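Actin-binding protein (Saccharomyces cerevisiae, PDB 1HQZ) binds actin filaments and recruits the Arp2/3 complex to their sides to regulate actin assembly, this chain being its N-terminal cofilin-homology domain. Local coordinates at residues A[9-14]-A[42-47]; A[81-86]-A[115-120]; A[34-39]-A[63-68]. One frame throughout, in Å; residues are numbered along the deposited sequence.

Contact 1: residues A[9-14]-A[42-47]; sequences TTHSRE and EYEPES
His-11 and Glu-44 bring the two backbones nearest, with CA of His-11 5.7 Å from CA of Glu-44, where the turn that opens helix 12-24 passes the start of strand 43-49. His-11 is the N-cap residue of that helix and gives the largest single share of the contact. CG stands anti to the carbonyl carbon (chi1 -62°), which lays the ring beside Glu-44, with NE2 near Glu-42. OE2 of Glu-44 sits over the centre of one ring face, 3.2 Å from NE2 of His-11. This is not a hydrogen bond, since the oxygen lies above the ring. The opposite face is covered by the methyl CG2 of Thr-10. Glu-42 comes across at about a right angle. NE2 of His-11 gives OE1 of Glu-42 only a weak hydrogen bond of 3.4 Å (140° at the hydrogen). ND1 of His-11 makes the shorter bond, 2.8 Å to OE2 of Glu-14, three residues on in the first turn. The Glu-14 chain is bent at chi2 (76°), and this turns its carboxylate back to the ring. Three acidic groups around one imidazole would probably favour its protonated form. Apolar packing is added where CB of Glu-14 rests 3.7 Å from CD of Pro-45. The hydroxyl of Thr-10 turns to Asp-7. Strand 43-49 is an outermost strand of the sheet, and the helix start lies on the side of Glu-44. Tyr-43 leaves the other side; its hydroxyl hydrogen-bonds O of Val-64, its ring meets Tyr-66. Strand 32-37 pairs along the inner edge, with a classic beta bulge opposite Ile-34.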
loop_
_atom_site.group_PDB
_atom_site.type_symbol
_atom_site.label_atom_id
_atom_site.label_comp_id
_atom_site.label_asym_id
_atom_site.label_seq_id
_atom_site.Cartn_x
_atom_site.Cartn_y
_atom_site.Cartn_z
ATOM N N THR A 9 10.569 -6.265 -8.826
ATOM C CA THR A 9 10.479 -7.402 -9.739
ATOM C C THR A 9 11.282 -8.607 -9.246
ATOM O O THR A 9 10.960 -9.750 -9.574
ATOM C CB THR A 9 10.934 -7.011 -11.162
ATOM O OG1 THR A 9 12.229 -6.405 -11.102
ATOM C CG2 THR A 9 9.951 -6.028 -11.780
ATOM N N THR A 10 12.312 -8.340 -8.450
ATOM C CA THR A 10 13.152 -9.392 -7.890
ATOM C C THR A 10 12.289 -10.365 -7.104
ATOM O O THR A 10 12.411 -11.586 -7.251
ATOM C CB THR A 10 14.215 -8.806 -6.936
ATOM O OG1 THR A 10 15.170 -8.055 -7.692
ATOM C CG2 THR A 10 14.923 -9.912 -6.170
ATOM N N HIS A 11 11.421 -9.817 -6.260
ATOM C CA HIS A 11 10.532 -10.633 -5.447
ATOM C C HIS A 11 9.095 -10.527 -5.952
ATOM O O HIS A 11 8.140 -10.545 -5.174
ATOM C CB HIS A 11 10.620 -10.193 -3.986
ATOM C CG HIS A 11 11.979 -10.370 -3.385
ATOM N ND1 HIS A 11 12.548 -11.609 -3.183
ATOM C CD2 HIS A 11 12.883 -9.466 -2.939
ATOM C CE1 HIS A 11 13.742 -11.460 -2.636
ATOM N NE2 HIS A 11 13.969 -10.169 -2.478
ATOM N N SER A 12 8.955 -10.425 -7.270
ATOM C CA SER A 12 7.648 -10.322 -7.908
ATOM C C SER A 12 6.752 -11.510 -7.546
ATOM O O SER A 12 5.532 -11.372 -7.434
ATOM C CB SER A 12 7.829 -10.268 -9.421
ATOM O OG SER A 12 8.534 -11.415 -9.864
ATOM N N ARG A 13 7.368 -12.674 -7.366
ATOM C CA ARG A 13 6.639 -13.891 -7.024
ATOM C C ARG A 13 5.887 -13.717 -5.711
ATOM O O ARG A 13 4.679 -13.941 -5.642
ATOM C CB ARG A 13 7.608 -15.067 -6.891
ATOM C CG ARG A 13 7.062 -16.391 -7.393
ATOM C CD ARG A 13 7.036 -16.412 -8.917
ATOM N NE ARG A 13 8.356 -16.117 -9.478
ATOM C CZ ARG A 13 8.598 -15.929 -10.772
ATOM N NH1 ARG A 13 7.610 -16.007 -11.652
ATOM N NH2 ARG A 13 9.830 -15.661 -11.186
ATOM N N GLU A 14 6.614 -13.327 -4.670
ATOM C CA GLU A 14 6.020 -13.125 -3.356
ATOM C C GLU A 14 5.014 -11.981 -3.384
ATOM O O GLU A 14 3.917 -12.096 -2.839
ATOM C CB GLU A 14 7.098 -12.814 -2.315
ATOM C CG GLU A 14 8.191 -13.865 -2.175
ATOM C CD GLU A 14 9.206 -13.816 -3.308
ATOM O OE1 GLU A 14 8.878 -14.224 -4.442
ATOM O OE2 GLU A 14 10.340 -13.357 -3.060
ATOM N N GLU A 42 15.728 -4.205 -1.981
ATOM C CA GLU A 42 14.759 -4.893 -2.827
ATOM C C GLU A 42 13.419 -4.916 -2.076
ATOM O O GLU A 42 13.375 -5.223 -0.884
ATOM C CB GLU A 42 15.224 -6.325 -3.103
ATOM C CG GLU A 42 16.669 -6.432 -3.576
ATOM C CD GLU A 42 17.125 -7.874 -3.769
ATOM O OE1 GLU A 42 16.994 -8.681 -2.819
ATOM O OE2 GLU A 42 17.620 -8.197 -4.870
ATOM N N TYR A 43 12.332 -4.577 -2.761
ATOM C CA TYR A 43 11.034 -4.586 -2.107
ATOM C C TYR A 43 10.398 -5.962 -2.090
ATOM O O TYR A 43 10.369 -6.662 -3.102
ATOM C CB TYR A 43 10.075 -3.598 -2.770
ATOM C CG TYR A 43 10.232 -2.186 -2.267
ATOM C CD1 TYR A 43 11.277 -1.377 -2.713
ATOM C CD2 TYR A 43 9.350 -1.666 -1.314
ATOM C CE1 TYR A 43 11.446 -0.079 -2.225
ATOM C CE2 TYR A 43 9.507 -0.374 -0.816
ATOM C CZ TYR A 43 10.556 0.415 -1.276
ATOM O OH TYR A 43 10.719 1.694 -0.790
ATOM N N GLU A 44 9.889 -6.340 -0.924
ATOM C CA GLU A 44 9.221 -7.619 -0.757
ATOM C C GLU A 44 8.134 -7.473 0.307
ATOM O O GLU A 44 8.112 -6.492 1.052
ATOM C CB GLU A 44 10.230 -8.692 -0.347
ATOM C CG GLU A 44 10.973 -8.395 0.938
ATOM C CD GLU A 44 12.088 -9.395 1.196
ATOM O OE1 GLU A 44 12.734 -9.317 2.267
ATOM O OE2 GLU A 44 12.318 -10.256 0.320
ATOM N N PRO A 45 7.211 -8.440 0.382
ATOM C CA PRO A 45 6.139 -8.371 1.377
ATOM C C PRO A 45 6.713 -8.295 2.778
ATOM O O PRO A 45 7.518 -9.132 3.164
ATOM C CB PRO A 45 5.377 -9.671 1.152
ATOM C CG PRO A 45 5.566 -9.916 -0.304
ATOM C CD PRO A 45 7.035 -9.611 -0.490
ATOM N N GLU A 46 6.318 -7.286 3.539
ATOM C CA GLU A 46 6.813 -7.177 4.899
ATOM C C GLU A 46 5.778 -7.738 5.845
ATOM O O GLU A 46 6.103 -8.468 6.777
ATOM C CB GLU A 46 7.098 -5.730 5.268
ATOM C CG GLU A 46 7.565 -5.600 6.696
ATOM C CD GLU A 46 8.163 -4.251 6.990
ATOM O OE1 GLU A 46 7.427 -3.341 7.448
ATOM O OE2 GLU A 46 9.383 -4.104 6.747
ATOM N N SER A 47 4.520 -7.398 5.585
ATOM C CA SER A 47 3.425 -7.860 6.421
ATOM C C SER A 47 2.113 -7.886 5.655
ATOM O O SER A 47 1.954 -7.206 4.638
ATOM C CB SER A 47 3.284 -6.947 7.630
ATOM O OG SER A 47 3.182 -5.604 7.205
#

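Contact 2: residues A[81-86]-A[115-120]; sequences IIIIGW and HVQVTA
Ile-82 to Trp-86 pair in order with Val-116 to Ala-120 as parallel beta strands. N-H groups and carbonyls bind in turn along the whole length. A typical bond joins N of Gly-85 to O of Val-118 at 2.8 Å, almost straight at 176°. The tight part is the face with Ile-82, Ile-84, Val-116 and Val-118. CG1 of Ile-82 lies 4.1 Å from CB of Val-116, and CD1 of Ile-82 reaches CG2 of Val-118. Further on, CE3 of Trp-86 meets the methyl CB of Ala-120 at 3.8 Å. Helix 128-136 covers part of this face through Leu-131 and Ile-135. The other face is looser at its outer margin. There Gln-117 and Thr-119 are exposed, though both touch helix 93-110, the crossover of this beta-alpha-beta unit. Ile-83 holds CG1 between backbone N and carbonyl carbon (chi1 58°), a position that carries CD1 across to CG of Gln-117, 3.8 Å away. At the strand start, O of Ile-81 accepts two bonds, from N of His-115 (2.6 Å) and N of Val-116 (3.0 Å). ND1 of His-115 in turn accepts from N of Ile-81 at 2.8 Å, the N-H pointing straight at it but tilted 18° from the ring plane. With an alanine here, N of Ile-81 would probably lose this acceptor and CB of Ile-81 its cover. Because ND1 serves as acceptor, the chemistry is consistent with a neutral ring whose proton is on NE2, and protonation of ND1 would probably cost this bond.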
loop_
_atom_site.group_PDB
_atom_site.type_symbol
_atom_site.label_atom_id
_atom_site.label_comp_id
_atom_site.label_asym_id
_atom_site.label_seq_id
_atom_site.Cartn_x
_atom_site.Cartn_y
_atom_site.Cartn_z
ATOM N N ILE A 81 -10.343 -0.937 -3.521
ATOM C CA ILE A 81 -8.918 -1.053 -3.290
ATOM C C ILE A 81 -8.248 0.295 -3.045
ATOM O O ILE A 81 -8.460 1.268 -3.792
ATOM C CB ILE A 81 -8.219 -1.767 -4.491
ATOM C CG1 ILE A 81 -8.569 -3.263 -4.537
ATOM C CG2 ILE A 81 -6.722 -1.705 -4.328
ATOM C CD1 ILE A 81 -10.013 -3.600 -4.479
ATOM N N ILE A 82 -7.446 0.354 -1.990
ATOM C CA ILE A 82 -6.721 1.575 -1.682
ATOM C C ILE A 82 -5.226 1.255 -1.666
ATOM O O ILE A 82 -4.810 0.176 -1.244
ATOM C CB ILE A 82 -7.159 2.175 -0.315
ATOM C CG1 ILE A 82 -6.302 3.404 0.007
ATOM C CG2 ILE A 82 -7.049 1.128 0.789
ATOM C CD1 ILE A 82 -6.753 4.201 1.237
ATOM N N ILE A 83 -4.418 2.163 -2.197
ATOM C CA ILE A 83 -2.988 1.955 -2.161
ATOM C C ILE A 83 -2.435 3.138 -1.396
ATOM O O ILE A 83 -2.933 4.262 -1.520
ATOM C CB ILE A 83 -2.354 1.896 -3.556
ATOM C CG1 ILE A 83 -2.636 3.183 -4.327
ATOM C CG2 ILE A 83 -2.889 0.695 -4.298
ATOM C CD1 ILE A 83 -1.824 3.301 -5.608
ATOM N N ILE A 84 -1.420 2.876 -0.587
ATOM C CA ILE A 84 -0.820 3.924 0.214
ATOM C C ILE A 84 0.669 4.068 -0.047
ATOM O O ILE A 84 1.413 3.099 0.011
ATOM C CB ILE A 84 -1.065 3.655 1.724
ATOM C CG1 ILE A 84 -2.553 3.859 2.027
ATOM C CG2 ILE A 84 -0.197 4.569 2.583
ATOM C CD1 ILE A 84 -2.953 3.487 3.417
ATOM N N GLY A 85 1.078 5.291 -0.366
ATOM C CA GLY A 85 2.475 5.584 -0.591
ATOM C C GLY A 85 2.962 6.200 0.710
ATOM O O GLY A 85 2.666 7.349 1.025
ATOM N N TRP A 86 3.702 5.411 1.472
ATOM C CA TRP A 86 4.231 5.826 2.762
ATOM C C TRP A 86 5.657 6.363 2.591
ATOM O O TRP A 86 6.576 5.622 2.231
ATOM C CB TRP A 86 4.177 4.612 3.697
ATOM C CG TRP A 86 4.814 4.793 5.021
ATOM C CD1 TRP A 86 6.065 4.388 5.385
ATOM C CD2 TRP A 86 4.237 5.407 6.176
ATOM N NE1 TRP A 86 6.299 4.703 6.694
ATOM C CE2 TRP A 86 5.199 5.333 7.208
ATOM C CE3 TRP A 86 3.002 6.013 6.443
ATOM C CZ2 TRP A 86 4.970 5.844 8.491
ATOM C CZ3 TRP A 86 2.768 6.522 7.721
ATOM C CH2 TRP A 86 3.754 6.432 8.730
ATOM N N HIS A 115 -8.760 1.992 -6.295
ATOM C CA HIS A 115 -9.824 2.968 -6.410
ATOM C C HIS A 115 -9.400 4.266 -5.754
ATOM O O HIS A 115 -9.811 5.346 -6.179
ATOM C CB HIS A 115 -11.107 2.464 -5.751
ATOM C CG HIS A 115 -11.661 1.237 -6.396
ATOM N ND1 HIS A 115 -11.295 -0.033 -6.008
ATOM C CD2 HIS A 115 -12.514 1.084 -7.436
ATOM C CE1 HIS A 115 -11.901 -0.918 -6.781
ATOM N NE2 HIS A 115 -12.647 -0.266 -7.657
ATOM N N VAL A 116 -8.562 4.147 -4.727
ATOM C CA VAL A 116 -8.081 5.305 -3.981
ATOM C C VAL A 116 -6.566 5.262 -3.793
ATOM O O VAL A 116 -5.998 4.210 -3.481
ATOM C CB VAL A 116 -8.731 5.363 -2.595
ATOM C CG1 VAL A 116 -8.262 6.603 -1.851
ATOM C CG2 VAL A 116 -10.241 5.372 -2.732
ATOM N N GLN A 117 -5.924 6.409 -3.992
ATOM C CA GLN A 117 -4.481 6.527 -3.836
ATOM C C GLN A 117 -4.184 7.636 -2.840
ATOM O O GLN A 117 -4.600 8.772 -3.033
ATOM C CB GLN A 117 -3.802 6.863 -5.168
ATOM C CG GLN A 117 -2.292 7.014 -5.031
ATOM C CD GLN A 117 -1.580 7.370 -6.332
ATOM O OE1 GLN A 117 -0.356 7.414 -6.373
ATOM N NE2 GLN A 117 -2.335 7.625 -7.388
ATOM N N VAL A 118 -3.447 7.296 -1.787
ATOM C CA VAL A 118 -3.094 8.242 -0.745
ATOM C C VAL A 118 -1.594 8.290 -0.475
ATOM O O VAL A 118 -0.904 7.278 -0.541
ATOM C CB VAL A 118 -3.812 7.893 0.595
ATOM C CG1 VAL A 118 -3.286 8.779 1.717
ATOM C CG2 VAL A 118 -5.315 8.097 0.453
ATOM N N THR A 119 -1.099 9.487 -0.185
ATOM C CA THR A 119 0.299 9.693 0.157
ATOM C C THR A 119 0.293 9.966 1.668
ATOM O O THR A 119 -0.483 10.795 2.161
ATOM C CB THR A 119 0.903 10.895 -0.596
ATOM O OG1 THR A 119 1.050 10.571 -1.989
ATOM C CG2 THR A 119 2.271 11.245 -0.019
ATOM N N ALA A 120 1.134 9.247 2.405
ATOM C CA ALA A 120 1.190 9.409 3.853
ATOM C C ALA A 120 2.614 9.561 4.369
ATOM O O ALA A 120 3.548 9.013 3.792
ATOM C CB ALA A 120 0.521 8.217 4.520
#

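Contact 3: residues A[34-39]-A[63-68]; sequences IISPNA and KVQYGL
O of Tyr-66 is gripped by two groups of the facing strand. N of Ile-35 gives it a hydrogen bond of 2.7 Å, nearly along the C=O axis, and CA of Ile-34 adds a CA-H...O contact at 3.3 Å. The return bond runs from N of Tyr-66 to O of Ile-35 at 3.1 Å, which makes Ile-35 and Tyr-66 an antiparallel hydrogen-bonded pair. Their side chains lie on the same face. CG1 of Ile-35 takes the place between backbone N and carbonyl carbon (chi1 62°). It thereby packs 3.7 Å from CB of Tyr-66, while CD1 approaches the ring obliquely. Strands 32-37 and 65-71 are neighbours in the mixed five-stranded sheet of the cofilin-homology fold, and 32-37 is the one that follows helix 12-24 in the chain. Helix 93-110 covers the Ile-35 and Tyr-66 face, with Leu-110 on Ile-35 and Phe-99 on Tyr-66. Ile-34 pairs with Gly-67 without hydrogen bonds, and the CA atoms of Ile-34 and Gly-67 come within 4.1 Å. On the other side of the Ile-35 and Tyr-66 pair the contact turns polar. NE2 of Gln-65 donates to OG of Ser-36 at 2.9 Å, nearly straight (166°) and with the hydroxyl in the amide plane. OE1 of Gln-65 takes the backbone N-H of Asp-60. Together these bonds fix the rotation of the amide. The extended chain of Lys-63 runs past the same hydroxyl, with its CD 3.3 Å from OG of Ser-36, toward a long, weak ion pair with Glu-46. CD of Pro-37 rests 3.5 Å from O of Val-64.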
loop_
_atom_site.group_PDB
_atom_site.type_symbol
_atom_site.label_atom_id
_atom_site.label_comp_id
_atom_site.label_asym_id
_atom_site.label_seq_id
_atom_site.Cartn_x
_atom_site.Cartn_y
_atom_site.Cartn_z
ATOM N N ILE A 34 1.740 -4.793 2.926
ATOM C CA ILE A 34 2.661 -3.670 2.966
ATOM C C ILE A 34 3.983 -4.206 2.438
ATOM O O ILE A 34 4.485 -5.224 2.935
ATOM C CB ILE A 34 2.914 -3.145 4.403
ATOM C CG1 ILE A 34 1.659 -2.434 4.935
ATOM C CG2 ILE A 34 4.117 -2.188 4.399
ATOM C CD1 ILE A 34 1.835 -1.802 6.328
ATOM N N ILE A 35 4.528 -3.563 1.412
ATOM C CA ILE A 35 5.823 -3.999 0.894
ATOM C C ILE A 35 6.885 -2.997 1.330
ATOM O O ILE A 35 6.683 -1.785 1.252
ATOM C CB ILE A 35 5.836 -4.131 -0.651
ATOM C CG1 ILE A 35 5.559 -2.775 -1.299
ATOM C CG2 ILE A 35 4.832 -5.197 -1.089
ATOM C CD1 ILE A 35 5.699 -2.787 -2.798
ATOM N N SER A 36 8.021 -3.517 1.779
ATOM C CA SER A 36 9.116 -2.695 2.270
ATOM C C SER A 36 10.448 -3.175 1.675
ATOM O O SER A 36 10.583 -4.335 1.273
ATOM C CB SER A 36 9.140 -2.778 3.802
ATOM O OG SER A 36 10.053 -1.857 4.373
ATOM N N PRO A 37 11.455 -2.290 1.622
ATOM C CA PRO A 37 12.759 -2.660 1.060
ATOM C C PRO A 37 13.646 -3.434 2.032
ATOM O O PRO A 37 13.760 -3.059 3.204
ATOM C CB PRO A 37 13.347 -1.307 0.685
ATOM C CG PRO A 37 12.894 -0.453 1.838
ATOM C CD PRO A 37 11.443 -0.874 2.037
ATOM N N ASN A 38 14.267 -4.512 1.548
ATOM C CA ASN A 38 15.153 -5.314 2.397
ATOM C C ASN A 38 16.550 -4.703 2.462
ATOM O O ASN A 38 16.787 -3.608 1.949
ATOM C CB ASN A 38 15.249 -6.766 1.897
ATOM C CG ASN A 38 15.783 -6.875 0.477
ATOM O OD1 ASN A 38 16.641 -6.094 0.053
ATOM N ND2 ASN A 38 15.288 -7.868 -0.262
ATOM N N ALA A 39 17.476 -5.413 3.097
ATOM C CA ALA A 39 18.845 -4.930 3.229
ATOM C C ALA A 39 19.464 -4.572 1.878
ATOM O O ALA A 39 20.266 -3.643 1.781
ATOM C CB ALA A 39 19.702 -5.979 3.937
ATOM N N LYS A 63 11.246 3.913 6.861
ATOM C CA LYS A 63 11.338 3.390 5.501
ATOM C C LYS A 63 10.201 3.839 4.607
ATOM O O LYS A 63 9.089 4.101 5.077
ATOM C CB LYS A 63 11.331 1.856 5.513
ATOM C CG LYS A 63 12.386 1.209 6.382
ATOM C CD LYS A 63 12.154 -0.293 6.440
ATOM C CE LYS A 63 13.070 -0.961 7.443
ATOM N NZ LYS A 63 12.840 -2.431 7.465
ATOM N N VAL A 64 10.495 3.916 3.313
ATOM C CA VAL A 64 9.499 4.265 2.316
ATOM C C VAL A 64 8.833 2.935 1.996
ATOM O O VAL A 64 9.501 1.977 1.609
ATOM C CB VAL A 64 10.155 4.816 1.034
ATOM C CG1 VAL A 64 9.123 4.917 -0.083
ATOM C CG2 VAL A 64 10.760 6.160 1.306
ATOM N N GLN A 65 7.520 2.859 2.160
ATOM C CA GLN A 65 6.820 1.614 1.893
ATOM C C GLN A 65 5.543 1.833 1.111
ATOM O O GLN A 65 5.068 2.954 0.972
ATOM C CB GLN A 65 6.472 0.916 3.209
ATOM C CG GLN A 65 7.655 0.719 4.149
ATOM C CD GLN A 65 7.224 0.225 5.515
ATOM O OE1 GLN A 65 6.378 0.837 6.170
ATOM N NE2 GLN A 65 7.805 -0.879 5.952
ATOM N N TYR A 66 4.973 0.748 0.614
ATOM C CA TYR A 66 3.733 0.848 -0.124
ATOM C C TYR A 66 2.783 -0.172 0.448
ATOM O O TYR A 66 3.175 -1.303 0.739
ATOM C CB TYR A 66 3.981 0.604 -1.615
ATOM C CG TYR A 66 5.041 1.535 -2.165
ATOM C CD1 TYR A 66 6.391 1.227 -2.045
ATOM C CD2 TYR A 66 4.693 2.768 -2.703
ATOM C CE1 TYR A 66 7.378 2.135 -2.437
ATOM C CE2 TYR A 66 5.661 3.685 -3.099
ATOM C CZ TYR A 66 7.003 3.360 -2.956
ATOM O OH TYR A 66 7.960 4.279 -3.300
ATOM N N GLY A 67 1.541 0.256 0.642
ATOM C CA GLY A 67 0.527 -0.622 1.191
ATOM C C GLY A 67 -0.608 -0.789 0.203
ATOM O O GLY A 67 -0.866 0.086 -0.632
ATOM N N LEU A 68 -1.291 -1.922 0.313
ATOM C CA LEU A 68 -2.406 -2.256 -0.567
ATOM C C LEU A 68 -3.475 -2.882 0.297
ATOM O O LEU A 68 -3.187 -3.798 1.067
ATOM C CB LEU A 68 -1.942 -3.275 -1.614
ATOM C CG LEU A 68 -2.974 -3.930 -2.529
ATOM C CD1 LEU A 68 -3.418 -2.948 -3.589
ATOM C CD2 LEU A 68 -2.343 -5.165 -3.178
#

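The three contacts follow one mixed sheet from edge to edge. Its order is 43-49, 32-37, 65-71, 80-86, 116-120. Contact 1 sits on the first of these strands, contact 3 joins the next two, and contact 2 joins the last two. The centres of contacts 1 and 3 are about 9 Å apart, those of contacts 2 and 3 about 13 Å, and those of contacts 1 and 2 about 18 Å. Contacts 1 and 3 alternate along the chain, while contact 2 follows both. Backbone hydrogen bonds link Glu-46 to Ile-34 and Ile-84 to Gly-67, so contact 3 bridges the other two. In the actin-binding domain, contacts 2 and 3 join strands; contact 1 sets helix 12-24 on the edge.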